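Local coordinates for protein translation elongation factor 1A (Methanosarcina mazei, PDB 3WND), which binds cysteinyl-tRNA(Cys) in its GTP-bound form and probably works as an EF-Tu-like translation elongation factor, at residues A[100-105]-A[361-366]; A[193-198]-A[271-276]; A[230-235]-A[259-264]. All blocks are in the same frame, centred on the assembly; numbering follows the deposited sequence. Where two conformers were deposited one is given.

Contact 1 (A[100-105]-A[361-366]); sequences TGECII and QRFAAY
The guanidinium of Arg362 and the carboxylate of Glu102 meet edge to edge, their planes 22° apart and nearly coplanar. The ring of Phe363 is met at its edge by the CG of Glu102, 3.7 Å from CD2. This is a domain interface: helix 98-109 of the G domain packs on Phe363 at the start of strand 363-369, in the C-terminal beta domain, and on the two loop residues before it. Arg362 grips the acid side-on. NH2 bonds to Glu102 OE1 at 2.8 Å and NE bonds to Glu102 OE2 at 2.9 Å, both on the syn side. The backbone N of Arg362 takes the anti lone pair of Glu102 OE2 at 2.7 Å. Glu102 reaches this far because CG is anti to the backbone N (chi1 -173°) and the chain beyond is extended. Tyr70 OH also bonds to OE1, and Pro71 O takes a bond from Arg362 NH2. Without the Glu102 carboxylate, as with an alanine here, the Arg362 guanidinium would probably lack its countercharge and the Arg362 N-H this acceptor. Leu74, Leu77 and Ile78 of helix 74-83 pack on Phe363. The amide of Gln361 is held mainly by its own segment: OE1 accepts from Phe363 N, above the carbonyl plane, and NE2 donates to Phe363 O. NE2 also donates to Phe292 O. Against this fixed side chain rests Ile105, with CD1 3.5 Å from Gln361 CG.

Contact 2 (A[193-198]-A[271-276]); sequences ARIFID and FIISDK
Backbone hydrogen bonds join Ile195 to Ile273 and run on to Ile197 and Phe271. Strands 194-197 and 272-274 are antiparallel neighbours in the sheet of the middle beta domain. Ile195 and Ile273 form a hydrogen-bonded pair: Ile195 N donates to Ile273 O at 2.8 Å, and Ile273 N donates to Ile195 O at 2.8 Å. Further along, Ile197 N reaches Phe271 O at 3.0 Å. Phe196 and Ile272 are a non-hydrogen-bonded pair. Two CA-H...O contacts add to the ladder, from Arg194 CA to Ile273 O and from Ile272 CA to Ile195 O.

The apolar contacts fall on two faces. On one, Ile195 was modelled in two conformers; in one of them its CD1 lies near CG2 of Ile273. Ile197 CD1 reaches across to Ile273 CG1 and to Phe271 CB. Val255 and Met257 of strand 254-260 cover Ile195 on this face. On the other, Phe196 and Ile272 lie side by side and point the same way, with CD1 of the ring 3.7 Å from CG1 of the isoleucine.

The polar groups gather near Arg194. The bend at chi3 (71°) turns its guanidinium toward Phe196: CE1 lies over one guanidinium face, offset toward the rim, and NH2 lies in the ring plane at the ring edge. Arg194 NH2 comes 3.6 Å from Ile272 CD1. The charge is met elsewhere, by Glu277 at NE and Asp350 at NH2. Glu277 also bonds to Ser274 OG. A water bridges Ala193 and Asp275, donating to Ala193 O at 2.6 Å and accepting from Asp275 N.

The chemistry is thus divided. Side chains on the face of Ile195 and Ile273 meet by apolar packing. On the face of Phe196 the charge of Arg194 is balanced by Glu277 and Asp350, which probably offsets the cost of placing it among apolar side chains.

Contact 3 (A[230-235]-A[259-264]); sequences LDRDIE and LKNVQA
Arg232 meets Asn261 with a side chain extended as far as NE. CG is anti to the backbone N (chi1 -179°), and the run beyond stays straight. This brings NE to Asn261 O at 2.6 Å, a nearly linear bond in the guanidinium plane. The side chain of Asn261 answers in the other direction: ND2 donates to Asp233 O at 2.8 Å, tilted from that carbonyl plane. Asn261 has a positive phi (88°), where the chain leaves strand 254-260. Backbone and side chain of this one residue thus both tie the turn to strand 232-241.

Glu235 and Lys260 form an antiparallel hydrogen-bonded pair, with Lys260 N to Glu235 O at 2.9 Å. Their side chains lie side by side. Lys260 bends at chi3 (-54°), and NZ reaches Glu235 OE1 at 3.1 Å as a salt bridge on the syn side.

Apolar groups fill the inner side. Ile234 CG2 packs on Val262 CG1 at 3.9 Å, and its CD1 touches Leu259 CD1 at 4.2 Å. Exposed Leu230 adds CD1 against Val262 CG2. The antiparallel pairing of strands 232-241 and 254-260 belongs to the beta-barrel of the second domain in EF-Tu-like factors.

In the fold
From the N terminus the chain first builds the G domain, where helix 98-109 supplies the first half of contact 1. It then enters the middle beta domain at strand 194-203, the first half of contact 2. Strands 232-241 and 254-260 follow, and contact 3 closes between them, across 23 residues that include two short strands, 244-246 and 248-250. Strand 272-274 then completes contact 2, so contact 3 lies within its span. The two touch: Ile273 CG1 is 3.9 Å from Ile234 CD1. Only at strand 363-369, near the C terminus, does contact 1 close, enclosing both. It joins the first and last domains, about 27 Å from contact 2 between centres.

Contact 1 (A[100-105]-A[361-366])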
ATOM      1  N   THR A 100     -15.391  -6.992  -1.042  1.00 13.45           N
ATOM      2  CA  THR A 100     -15.268  -6.242   0.231  1.00 15.09           C
ATOM      3  C   THR A 100     -14.667  -7.171   1.262  1.00 15.70           C
ATOM      4  O   THR A 100     -13.770  -6.788   2.022  1.00 15.68           O
ATOM      5  CB  THR A 100     -16.655  -5.829   0.653  1.00 17.46           C
ATOM      6  OG1 THR A 100     -17.101  -4.824  -0.242  1.00 17.93           O
ATOM      7  CG2 THR A 100     -16.603  -5.260   2.078  1.00 15.53           C
ATOM      8  N   GLY A 101     -15.101  -8.426   1.273  1.00 14.56           N
ATOM      9  CA  GLY A 101     -14.509  -9.394   2.211  1.00 14.18           C
ATOM     10  C   GLY A 101     -12.996  -9.614   1.946  1.00 14.69           C
ATOM     11  O   GLY A 101     -12.204  -9.693   2.879  1.00 13.45           O
ATOM     12  N   GLU A 102     -12.632  -9.763   0.687  1.00 13.33           N
ATOM     13  CA  GLU A 102     -11.214  -9.963   0.295  1.00 14.30           C
ATOM     14  C   GLU A 102     -10.379  -8.768   0.740  1.00 12.80           C
ATOM     15  O   GLU A 102      -9.242  -8.912   1.269  1.00 13.54           O
ATOM     16  CB  GLU A 102     -11.130 -10.160  -1.212  1.00 12.80           C
ATOM     17  CG  GLU A 102      -9.691 -10.535  -1.630  1.00 11.57           C
ATOM     18  CD  GLU A 102      -9.647 -10.787  -3.116  1.00 13.60           C
ATOM     19  OE1 GLU A 102     -10.025  -9.897  -3.896  1.00 14.88           O
ATOM     20  OE2 GLU A 102      -9.294 -11.937  -3.498  1.00 15.49           O
ATOM     21  N   CYS A 103     -10.907  -7.555   0.522  1.00 12.37           N
ATOM     22  CA  CYS A 103     -10.154  -6.328   1.010  1.00 12.67           C
ATOM     23  C   CYS A 103      -9.962  -6.307   2.525  1.00 12.64           C
ATOM     24  O   CYS A 103      -8.904  -5.923   3.017  1.00 12.68           O
ATOM     25  CB  CYS A 103     -10.934  -5.027   0.634  1.00 14.34           C
ATOM     26  SG  CYS A 103     -10.735  -4.660  -1.134  1.00 16.06           S
ATOM     27  N   ILE A 104     -11.051  -6.633   3.286  1.00 12.11           N
ATOM     28  CA  ILE A 104     -10.928  -6.738   4.727  1.00 13.49           C
ATOM     29  C   ILE A 104      -9.885  -7.755   5.123  1.00 11.65           C
ATOM     30  O   ILE A 104      -9.052  -7.484   5.957  1.00 11.99           O
ATOM     31  CB  ILE A 104     -12.302  -7.120   5.341  1.00 11.51           C
ATOM     32  CG1 ILE A 104     -13.226  -5.891   5.177  1.00 14.21           C
ATOM     33  CG2 ILE A 104     -12.177  -7.548   6.828  1.00 11.89           C
ATOM     34  CD1 ILE A 104     -14.678  -6.198   5.573  1.00 14.06           C
ATOM     35  N   ILE A 105      -9.878  -8.938   4.471  1.00 10.96           N
ATOM     36  CA  ILE A 105      -8.911  -9.957   4.784  1.00 14.70           C
ATOM     37  C   ILE A 105      -7.491  -9.461   4.450  1.00 11.91           C
ATOM     38  O   ILE A 105      -6.553  -9.659   5.266  1.00 13.70           O
ATOM     39  CB  ILE A 105      -9.266 -11.239   4.023  1.00 14.09           C
ATOM     40  CG1 ILE A 105     -10.418 -11.933   4.768  1.00 16.46           C
ATOM     41  CG2 ILE A 105      -8.035 -12.151   4.009  1.00 13.14           C
ATOM     42  CD1 ILE A 105     -11.113 -12.964   3.917  1.00 16.21           C
ATOM     43  N   GLN A 361     -11.552 -15.686  -2.880  1.00 15.92           N
ATOM     44  CA  GLN A 361     -10.873 -14.830  -1.879  1.00 13.96           C
ATOM     45  C   GLN A 361      -9.394 -15.331  -2.100  1.00 11.56           C
ATOM     46  O   GLN A 361      -9.060 -16.432  -1.764  1.00 13.72           O
ATOM     47  CB  GLN A 361     -11.416 -15.150  -0.484  1.00 14.18           C
ATOM     48  CG  GLN A 361     -10.987 -14.148   0.615  1.00 13.30           C
ATOM     49  CD  GLN A 361      -9.493 -14.131   0.848  1.00 11.95           C
ATOM     50  OE1 GLN A 361      -8.782 -13.211   0.329  1.00 14.14           O
ATOM     51  NE2 GLN A 361      -8.988 -15.145   1.585  1.00 14.07           N
ATOM     52  N   ARG A 362      -8.558 -14.432  -2.607  1.00 11.87           N
ATOM     53  CA  ARG A 362      -7.260 -14.864  -3.127  1.00 12.82           C
ATOM     54  C   ARG A 362      -6.120 -14.788  -2.117  1.00 13.60           C
ATOM     55  O   ARG A 362      -5.036 -15.235  -2.397  1.00 15.56           O
ATOM     56  CB  ARG A 362      -6.907 -14.051  -4.374  1.00 12.52           C
ATOM     57  CG  ARG A 362      -7.893 -14.330  -5.476  1.00 14.25           C
ATOM     58  CD  ARG A 362      -7.846 -13.346  -6.642  1.00 16.92           C
ATOM     59  NE  ARG A 362      -8.558 -12.115  -6.274  1.00 15.46           N
ATOM     60  CZ  ARG A 362      -8.732 -11.088  -7.096  1.00 14.83           C
ATOM     61  NH1 ARG A 362      -8.244 -11.080  -8.382  1.00 17.15           N
ATOM     62  NH2 ARG A 362      -9.382 -10.028  -6.627  1.00 16.37           N
ATOM     63  N   PHE A 363      -6.318 -14.112  -1.002  1.00 13.15           N
ATOM     64  CA  PHE A 363      -5.218 -13.962  -0.018  1.00 11.25           C
ATOM     65  C   PHE A 363      -5.148 -15.148   0.887  1.00 12.53           C
ATOM     66  O   PHE A 363      -6.145 -15.565   1.485  1.00 13.95           O
ATOM     67  CB  PHE A 363      -5.358 -12.671   0.790  1.00 11.77           C
ATOM     68  CG  PHE A 363      -5.087 -11.452  -0.047  1.00 14.92           C
ATOM     69  CD1 PHE A 363      -3.756 -11.113  -0.427  1.00 18.32           C
ATOM     70  CD2 PHE A 363      -6.144 -10.714  -0.591  1.00 14.77           C
ATOM     71  CE1 PHE A 363      -3.555  -9.977  -1.303  1.00 23.95           C
ATOM     72  CE2 PHE A 363      -5.937  -9.630  -1.461  1.00 17.47           C
ATOM     73  CZ  PHE A 363      -4.631  -9.231  -1.780  1.00 15.24           C
ATOM     74  N   ALA A 364      -3.946 -15.715   0.949  1.00 14.92           N
ATOM     75  CA  ALA A 364      -3.732 -16.960   1.644  1.00 15.66           C
ATOM     76  C   ALA A 364      -3.022 -16.846   2.979  1.00 14.62           C
ATOM     77  O   ALA A 364      -3.271 -17.650   3.871  1.00 15.00           O
ATOM     78  CB  ALA A 364      -2.964 -17.936   0.713  1.00 17.14           C
ATOM     79  N   ALA A 365      -2.091 -15.920   3.083  1.00 14.97           N
ATOM     80  CA  ALA A 365      -1.179 -15.949   4.228  1.00 13.71           C
ATOM     81  C   ALA A 365      -0.364 -14.690   4.236  1.00 15.72           C
ATOM     82  O   ALA A 365      -0.199 -14.057   3.176  1.00 15.52           O
ATOM     83  CB  ALA A 365      -0.204 -17.149   4.178  1.00 17.25           C
ATOM     84  N   TYR A 366       0.116 -14.340   5.462  1.00 12.49           N
ATOM     85  CA  TYR A 366       1.282 -13.408   5.499  1.00 14.74           C
ATOM     86  C   TYR A 366       2.447 -14.152   6.101  1.00 18.54           C
ATOM     87  O   TYR A 366       2.280 -15.203   6.758  1.00 16.30           O
ATOM     88  CB  TYR A 366       0.981 -12.145   6.324  1.00 16.62           C
ATOM     89  CG  TYR A 366       0.852 -12.304   7.831  1.00 13.49           C
ATOM     90  CD1 TYR A 366       2.013 -12.349   8.660  1.00 19.10           C
ATOM     91  CD2 TYR A 366      -0.367 -12.447   8.423  1.00 15.07           C
ATOM     92  CE1 TYR A 366       1.890 -12.484  10.064  1.00 20.75           C
ATOM     93  CE2 TYR A 366      -0.495 -12.570   9.814  1.00 18.00           C
ATOM     94  CZ  TYR A 366       0.663 -12.636  10.598  1.00 20.94           C
ATOM     95  OH  TYR A 366       0.533 -12.722  11.946  1.00 23.46           O
TER

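Contact 2 (A[193-198]-A[271-276])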
ATOM      1  N   ALA A 193      18.002   5.170   5.499  1.00 14.08           N
ATOM      2  CA  ALA A 193      16.997   5.423   4.494  1.00 14.84           C
ATOM      3  C   ALA A 193      16.671   4.243   3.589  1.00 12.31           C
ATOM      4  O   ALA A 193      17.571   3.504   3.102  1.00 17.11           O
ATOM      5  CB  ALA A 193      17.404   6.590   3.577  1.00 15.32           C
ATOM      6  N   ARG A 194      15.358   4.063   3.331  1.00 13.84           N
ATOM      7  CA  ARG A 194      14.928   3.163   2.255  1.00 11.96           C
ATOM      8  C   ARG A 194      13.840   3.863   1.491  1.00 13.90           C
ATOM      9  O   ARG A 194      12.943   4.472   2.151  1.00 13.80           O
ATOM     10  CB  ARG A 194      14.321   1.832   2.817  1.00 14.50           C
ATOM     11  CG  ARG A 194      15.253   1.122   3.759  1.00 13.04           C
ATOM     12  CD  ARG A 194      14.572  -0.150   4.318  1.00 14.63           C
ATOM     13  NE  ARG A 194      14.416  -1.207   3.322  1.00 14.87           N
ATOM     14  CZ  ARG A 194      13.357  -2.061   3.286  1.00 15.54           C
ATOM     15  NH1 ARG A 194      12.219  -1.860   4.030  1.00 14.18           N
ATOM     16  NH2 ARG A 194      13.348  -3.082   2.411  1.00 14.18           N
ATOM     17  N   ILE A 195      13.885   3.758   0.167  0.98 13.58           N
ATOM     18  CA  ILE A 195      12.844   4.345  -0.693  0.98 13.50           C
ATOM     19  C   ILE A 195      12.319   3.224  -1.572  0.98 11.78           C
ATOM     20  O   ILE A 195      13.091   2.503  -2.235  0.98 16.50           O
ATOM     21  CB  ILE A 195      13.439   5.509  -1.556  0.98 13.29           C
ATOM     22  CG1 ILE A 195      14.053   6.607  -0.607  0.98 15.91           C
ATOM     23  CG2 ILE A 195      12.296   6.126  -2.462  0.98 14.93           C
ATOM     24  CD1 ILE A 195      15.619   6.505  -0.621  0.98 22.57           C
ATOM     25  N   PHE A 196      10.992   3.064  -1.618  1.00 13.37           N
ATOM     26  CA  PHE A 196      10.376   2.055  -2.538  1.00 13.84           C
ATOM     27  C   PHE A 196       9.911   2.785  -3.785  1.00 13.44           C
ATOM     28  O   PHE A 196       9.349   3.831  -3.703  1.00 15.32           O
ATOM     29  CB  PHE A 196       9.108   1.450  -1.891  1.00 14.22           C
ATOM     30  CG  PHE A 196       9.364   0.389  -0.838  1.00 13.74           C
ATOM     31  CD1 PHE A 196      10.676   0.069  -0.420  1.00 18.10           C
ATOM     32  CD2 PHE A 196       8.281  -0.267  -0.269  1.00 16.15           C
ATOM     33  CE1 PHE A 196      10.874  -0.882   0.606  1.00 18.68           C
ATOM     34  CE2 PHE A 196       8.507  -1.221   0.741  1.00 18.61           C
ATOM     35  CZ  PHE A 196       9.770  -1.501   1.160  1.00 23.68           C
ATOM     36  N   ILE A 197      10.274   2.285  -4.939  1.00 14.26           N
ATOM     37  CA  ILE A 197       9.947   2.871  -6.180  1.00 13.15           C
ATOM     38  C   ILE A 197       8.683   2.318  -6.801  1.00 16.59           C
ATOM     39  O   ILE A 197       8.534   1.118  -6.880  1.00 14.65           O
ATOM     40  CB  ILE A 197      11.118   2.562  -7.170  1.00 14.84           C
ATOM     41  CG1 ILE A 197      12.430   3.323  -6.705  1.00 15.58           C
ATOM     42  CG2 ILE A 197      10.683   2.934  -8.589  1.00 18.36           C
ATOM     43  CD1 ILE A 197      13.667   2.799  -7.415  1.00 16.74           C
ATOM     44  N   ASP A 198       7.725   3.194  -7.159  1.00 14.26           N
ATOM     45  CA  ASP A 198       6.502   2.642  -7.745  1.00 15.99           C
ATOM     46  C   ASP A 198       6.437   2.905  -9.255  1.00 19.64           C
ATOM     47  O   ASP A 198       5.661   2.222  -9.981  1.00 16.27           O
ATOM     48  CB  ASP A 198       5.189   3.132  -7.038  1.00 17.39           C
ATOM     49  CG  ASP A 198       5.164   4.574  -6.761  1.00 23.05           C
ATOM     50  OD1 ASP A 198       5.074   5.381  -7.694  1.00 20.73           O
ATOM     51  OD2 ASP A 198       5.155   4.922  -5.587  1.00 22.54           O
ATOM     52  N   PHE A 271      11.604  -2.001  -6.985  1.00 17.14           N
ATOM     53  CA  PHE A 271      13.009  -1.778  -6.683  1.00 16.80           C
ATOM     54  C   PHE A 271      13.106  -0.881  -5.483  1.00 15.56           C
ATOM     55  O   PHE A 271      12.164  -0.096  -5.181  1.00 15.15           O
ATOM     56  CB  PHE A 271      13.680  -1.100  -7.930  1.00 15.80           C
ATOM     57  CG  PHE A 271      14.091  -2.111  -9.005  1.00 18.85           C
ATOM     58  CD1 PHE A 271      13.307  -3.234  -9.285  1.00 18.44           C
ATOM     59  CD2 PHE A 271      15.257  -1.902  -9.740  1.00 20.11           C
ATOM     60  CE1 PHE A 271      13.705  -4.148 -10.312  1.00 17.02           C
ATOM     61  CE2 PHE A 271      15.625  -2.806 -10.735  1.00 22.75           C
ATOM     62  CZ  PHE A 271      14.901  -3.910 -11.026  1.00 20.61           C
ATOM     63  N   ILE A 272      14.216  -0.941  -4.790  1.00 13.04           N
ATOM     64  CA  ILE A 272      14.406  -0.213  -3.550  1.00 13.01           C
ATOM     65  C   ILE A 272      15.725   0.553  -3.624  1.00 13.06           C
ATOM     66  O   ILE A 272      16.772   0.010  -4.072  1.00 17.20           O
ATOM     67  CB  ILE A 272      14.551  -1.224  -2.358  1.00 15.22           C
ATOM     68  CG1 ILE A 272      13.211  -2.027  -2.198  1.00 15.14           C
ATOM     69  CG2 ILE A 272      14.801  -0.451  -1.055  1.00 16.08           C
ATOM     70  CD1 ILE A 272      13.357  -3.200  -1.210  1.00 15.92           C
ATOM     71  N   ILE A 273      15.686   1.794  -3.172  1.00 12.96           N
ATOM     72  CA  ILE A 273      16.897   2.529  -3.040  1.00 14.54           C
ATOM     73  C   ILE A 273      17.257   2.472  -1.547  1.00 14.57           C
ATOM     74  O   ILE A 273      16.454   2.908  -0.641  1.00 13.19           O
ATOM     75  CB  ILE A 273      16.746   4.042  -3.445  1.00 15.80           C
ATOM     76  CG1 ILE A 273      16.454   4.099  -4.989  1.00 15.30           C
ATOM     77  CG2 ILE A 273      17.993   4.844  -3.037  1.00 14.04           C
ATOM     78  CD1 ILE A 273      15.930   5.442  -5.463  1.00 20.74           C
ATOM     79  N   SER A 274      18.464   2.009  -1.252  1.00 15.17           N
ATOM     80  CA  SER A 274      18.946   1.878   0.087  1.00 15.79           C
ATOM     81  C   SER A 274      20.373   1.452   0.008  1.00 16.94           C
ATOM     82  O   SER A 274      20.862   1.026  -1.068  1.00 17.65           O
ATOM     83  CB  SER A 274      18.133   0.930   0.978  1.00 19.76           C
ATOM     84  OG  SER A 274      18.536  -0.350   0.834  1.00 21.96           O
ATOM     85  N   ASP A 275      21.040   1.470   1.158  1.00 18.20           N
ATOM     86  CA  ASP A 275      22.502   1.067   1.145  1.00 17.38           C
ATOM     87  C   ASP A 275      22.649  -0.450   1.151  1.00 20.06           C
ATOM     88  O   ASP A 275      23.692  -0.968   0.789  1.00 23.59           O
ATOM     89  CB  ASP A 275      23.182   1.664   2.361  1.00 19.63           C
ATOM     90  CG  ASP A 275      23.464   3.134   2.210  1.00 22.88           C
ATOM     91  OD1 ASP A 275      23.437   3.663   1.081  1.00 24.18           O
ATOM     92  OD2 ASP A 275      23.802   3.746   3.205  1.00 27.32           O
ATOM     93  N   LYS A 276      21.630  -1.185   1.635  1.00 19.60           N
ATOM     94  CA  LYS A 276      21.792  -2.661   1.703  1.00 17.13           C
ATOM     95  C   LYS A 276      20.375  -3.291   1.719  1.00 17.76           C
ATOM     96  O   LYS A 276      19.505  -2.936   2.538  1.00 16.93           O
ATOM     97  CB  LYS A 276      22.511  -3.019   3.032  1.00 28.48           C
ATOM     98  CG  LYS A 276      22.660  -4.486   3.278  1.00 33.76           C
ATOM     99  CD  LYS A 276      23.368  -5.209   2.100  1.00 44.22           C
ATOM    100  CE  LYS A 276      23.705  -6.688   2.410  1.00 58.84           C
ATOM    101  NZ  LYS A 276      22.473  -7.529   2.645  1.00 39.26           N
TER
HETATM  102  O   HOH W   1      20.013   2.734   3.528  1.00 25.80           O

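Contact 3 (A[230-235]-A[259-264])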
ATOM      1  N   LEU A 230      19.081  -4.739  -8.412  1.00 20.71           N
ATOM      2  CA  LEU A 230      20.287  -4.561  -9.330  1.00 25.22           C
ATOM      3  C   LEU A 230      21.612  -4.622  -8.581  1.00 25.09           C
ATOM      4  O   LEU A 230      22.588  -5.200  -9.060  1.00 25.75           O
ATOM      5  CB  LEU A 230      20.179  -3.207  -9.980  1.00 30.12           C
ATOM      6  CG  LEU A 230      19.383  -3.186 -11.247  1.00 32.45           C
ATOM      7  CD1 LEU A 230      19.599  -1.781 -11.826  1.00 33.48           C
ATOM      8  CD2 LEU A 230      19.917  -4.266 -12.159  1.00 36.38           C
ATOM      9  N   ASP A 231      21.639  -4.099  -7.357  1.00 22.85           N
ATOM     10  CA  ASP A 231      22.844  -3.934  -6.550  1.00 20.99           C
ATOM     11  C   ASP A 231      23.852  -3.053  -7.302  1.00 22.03           C
ATOM     12  O   ASP A 231      25.006  -3.396  -7.545  1.00 28.18           O
ATOM     13  CB  ASP A 231      23.403  -5.281  -6.154  1.00 26.25           C
ATOM     14  CG  ASP A 231      24.400  -5.210  -4.978  1.00 29.40           C
ATOM     15  OD1 ASP A 231      24.834  -4.099  -4.564  1.00 30.34           O
ATOM     16  OD2 ASP A 231      24.783  -6.282  -4.489  1.00 36.05           O
ATOM     17  N   ARG A 232      23.397  -1.861  -7.606  1.00 24.12           N
ATOM     18  CA  ARG A 232      24.192  -0.931  -8.365  1.00 19.42           C
ATOM     19  C   ARG A 232      24.377   0.372  -7.570  1.00 24.14           C
ATOM     20  O   ARG A 232      23.396   0.906  -6.977  1.00 20.87           O
ATOM     21  CB  ARG A 232      23.524  -0.732  -9.736  1.00 26.39           C
ATOM     22  CG  ARG A 232      24.243   0.226 -10.703  1.00 24.03           C
ATOM     23  CD  ARG A 232      23.632   0.150 -12.112  1.00 36.94           C
ATOM     24  NE  ARG A 232      24.352   1.018 -13.025  1.00 36.89           N
ATOM     25  CZ  ARG A 232      25.395   0.629 -13.750  1.00 31.50           C
ATOM     26  NH1 ARG A 232      25.822  -0.638 -13.649  1.00 37.48           N
ATOM     27  NH2 ARG A 232      26.050   1.507 -14.562  1.00 33.10           N
ATOM     28  N   ASP A 233      25.583   0.946  -7.580  1.00 18.28           N
ATOM     29  CA  ASP A 233      25.742   2.270  -6.986  1.00 16.83           C
ATOM     30  C   ASP A 233      25.041   3.406  -7.764  1.00 23.90           C
ATOM     31  O   ASP A 233      25.044   3.400  -9.001  1.00 25.86           O
ATOM     32  CB  ASP A 233      27.207   2.606  -6.983  1.00 23.01           C
ATOM     33  CG  ASP A 233      28.013   1.633  -6.135  1.00 32.45           C
ATOM     34  OD1 ASP A 233      27.625   1.458  -4.956  1.00 33.83           O
ATOM     35  OD2 ASP A 233      28.967   1.070  -6.630  1.00 47.90           O
ATOM     36  N   ILE A 234      24.323   4.314  -7.032  1.00 17.87           N
ATOM     37  CA  ILE A 234      23.612   5.391  -7.708  1.00 16.95           C
ATOM     38  C   ILE A 234      23.828   6.641  -6.912  1.00 15.15           C
ATOM     39  O   ILE A 234      24.324   6.556  -5.797  1.00 19.19           O
ATOM     40  CB  ILE A 234      22.090   5.069  -7.908  1.00 17.75           C
ATOM     41  CG1 ILE A 234      21.421   4.837  -6.517  1.00 19.11           C
ATOM     42  CG2 ILE A 234      21.847   3.806  -8.748  1.00 21.11           C
ATOM     43  CD1 ILE A 234      19.879   4.964  -6.536  1.00 22.42           C
ATOM     44  N   GLU A 235      23.576   7.795  -7.549  1.00 16.78           N
ATOM     45  CA  GLU A 235      23.589   9.050  -6.758  1.00 14.82           C
ATOM     46  C   GLU A 235      22.251   9.655  -6.966  1.00 17.51           C
ATOM     47  O   GLU A 235      21.755   9.679  -8.113  1.00 19.76           O
ATOM     48  CB  GLU A 235      24.710  10.045  -7.291  1.00 17.49           C
ATOM     49  CG  GLU A 235      24.678  11.446  -6.617  1.00 22.85           C
ATOM     50  CD  GLU A 235      25.597  12.420  -7.326  1.00 31.12           C
ATOM     51  OE1 GLU A 235      26.339  12.025  -8.273  1.00 42.59           O
ATOM     52  OE2 GLU A 235      25.512  13.613  -6.978  1.00 35.01           O
ATOM     53  N   LEU A 259      17.941  10.235 -10.764  1.00 17.90           N
ATOM     54  CA  LEU A 259      19.053   9.339 -10.362  1.00 17.93           C
ATOM     55  C   LEU A 259      20.159   9.395 -11.448  1.00 20.74           C
ATOM     56  O   LEU A 259      19.882   9.385 -12.664  1.00 23.53           O
ATOM     57  CB  LEU A 259      18.555   7.865 -10.332  1.00 19.92           C
ATOM     58  CG  LEU A 259      17.343   7.607  -9.398  1.00 18.00           C
ATOM     59  CD1 LEU A 259      17.118   6.096  -9.449  1.00 18.27           C
ATOM     60  CD2 LEU A 259      17.566   8.211  -8.013  1.00 19.31           C
ATOM     61  N   LYS A 260      21.400   9.406 -10.977  1.00 19.94           N
ATOM     62  CA  LYS A 260      22.622   9.185 -11.806  1.00 19.79           C
ATOM     63  C   LYS A 260      23.126   7.723 -11.698  1.00 20.18           C
ATOM     64  O   LYS A 260      23.091   7.064 -10.588  1.00 19.58           O
ATOM     65  CB  LYS A 260      23.770  10.190 -11.424  1.00 23.43           C
ATOM     66  CG  LYS A 260      24.934  10.238 -12.469  1.00 35.59           C
ATOM     67  CD  LYS A 260      26.178  11.039 -12.045  1.00 51.83           C
ATOM     68  CE  LYS A 260      25.858  12.460 -11.611  1.00 57.99           C
ATOM     69  NZ  LYS A 260      27.084  13.116 -11.053  1.00 73.83           N
ATOM     70  N   ASN A 261      23.565   7.201 -12.845  1.00 23.01           N
ATOM     71  CA  ASN A 261      24.219   5.903 -12.976  1.00 22.75           C
ATOM     72  C   ASN A 261      23.267   4.756 -13.187  1.00 24.62           C
ATOM     73  O   ASN A 261      23.637   3.559 -13.059  1.00 26.16           O
ATOM     74  CB  ASN A 261      25.238   5.612 -11.842  1.00 23.05           C
ATOM     75  CG  ASN A 261      26.291   4.616 -12.262  1.00 26.08           C
ATOM     76  OD1 ASN A 261      26.872   4.705 -13.356  1.00 30.24           O
ATOM     77  ND2 ASN A 261      26.586   3.682 -11.363  1.00 29.23           N
ATOM     78  N   VAL A 262      22.010   5.083 -13.473  1.00 26.07           N
ATOM     79  CA  VAL A 262      21.062   3.974 -13.782  1.00 20.08           C
ATOM     80  C   VAL A 262      20.031   4.430 -14.823  1.00 23.40           C
ATOM     81  O   VAL A 262      19.652   5.621 -14.887  1.00 26.97           O
ATOM     82  CB  VAL A 262      20.428   3.392 -12.495  1.00 19.74           C
ATOM     83  CG1 VAL A 262      19.511   4.443 -11.825  1.00 21.58           C
ATOM     84  CG2 VAL A 262      19.612   2.147 -12.781  1.00 21.97           C
ATOM     85  N   GLN A 263      19.617   3.518 -15.685  1.00 23.66           N
ATOM     86  CA  GLN A 263      18.687   3.880 -16.752  1.00 24.91           C
ATOM     87  C   GLN A 263      17.255   3.425 -16.338  1.00 20.03           C
ATOM     88  O   GLN A 263      17.056   2.381 -15.685  1.00 20.20           O
ATOM     89  CB  GLN A 263      19.098   3.180 -18.060  1.00 29.06           C
ATOM     90  CG  GLN A 263      20.414   3.679 -18.692  1.00 30.03           C
ATOM     91  CD  GLN A 263      20.758   2.845 -19.918  1.00 26.50           C
ATOM     92  OE1 GLN A 263      21.595   1.937 -19.849  1.00 44.30           O
ATOM     93  NE2 GLN A 263      20.051   3.061 -20.976  1.00 36.63           N
ATOM     94  N   ALA A 264      16.261   4.258 -16.633  1.00 26.25           N
ATOM     95  CA  ALA A 264      14.854   3.940 -16.243  1.00 23.45           C
ATOM     96  C   ALA A 264      14.463   2.566 -16.830  1.00 23.30           C
ATOM     97  O   ALA A 264      13.791   1.780 -16.212  1.00 24.09           O
ATOM     98  CB  ALA A 264      13.909   5.002 -16.712  1.00 32.37           C
TER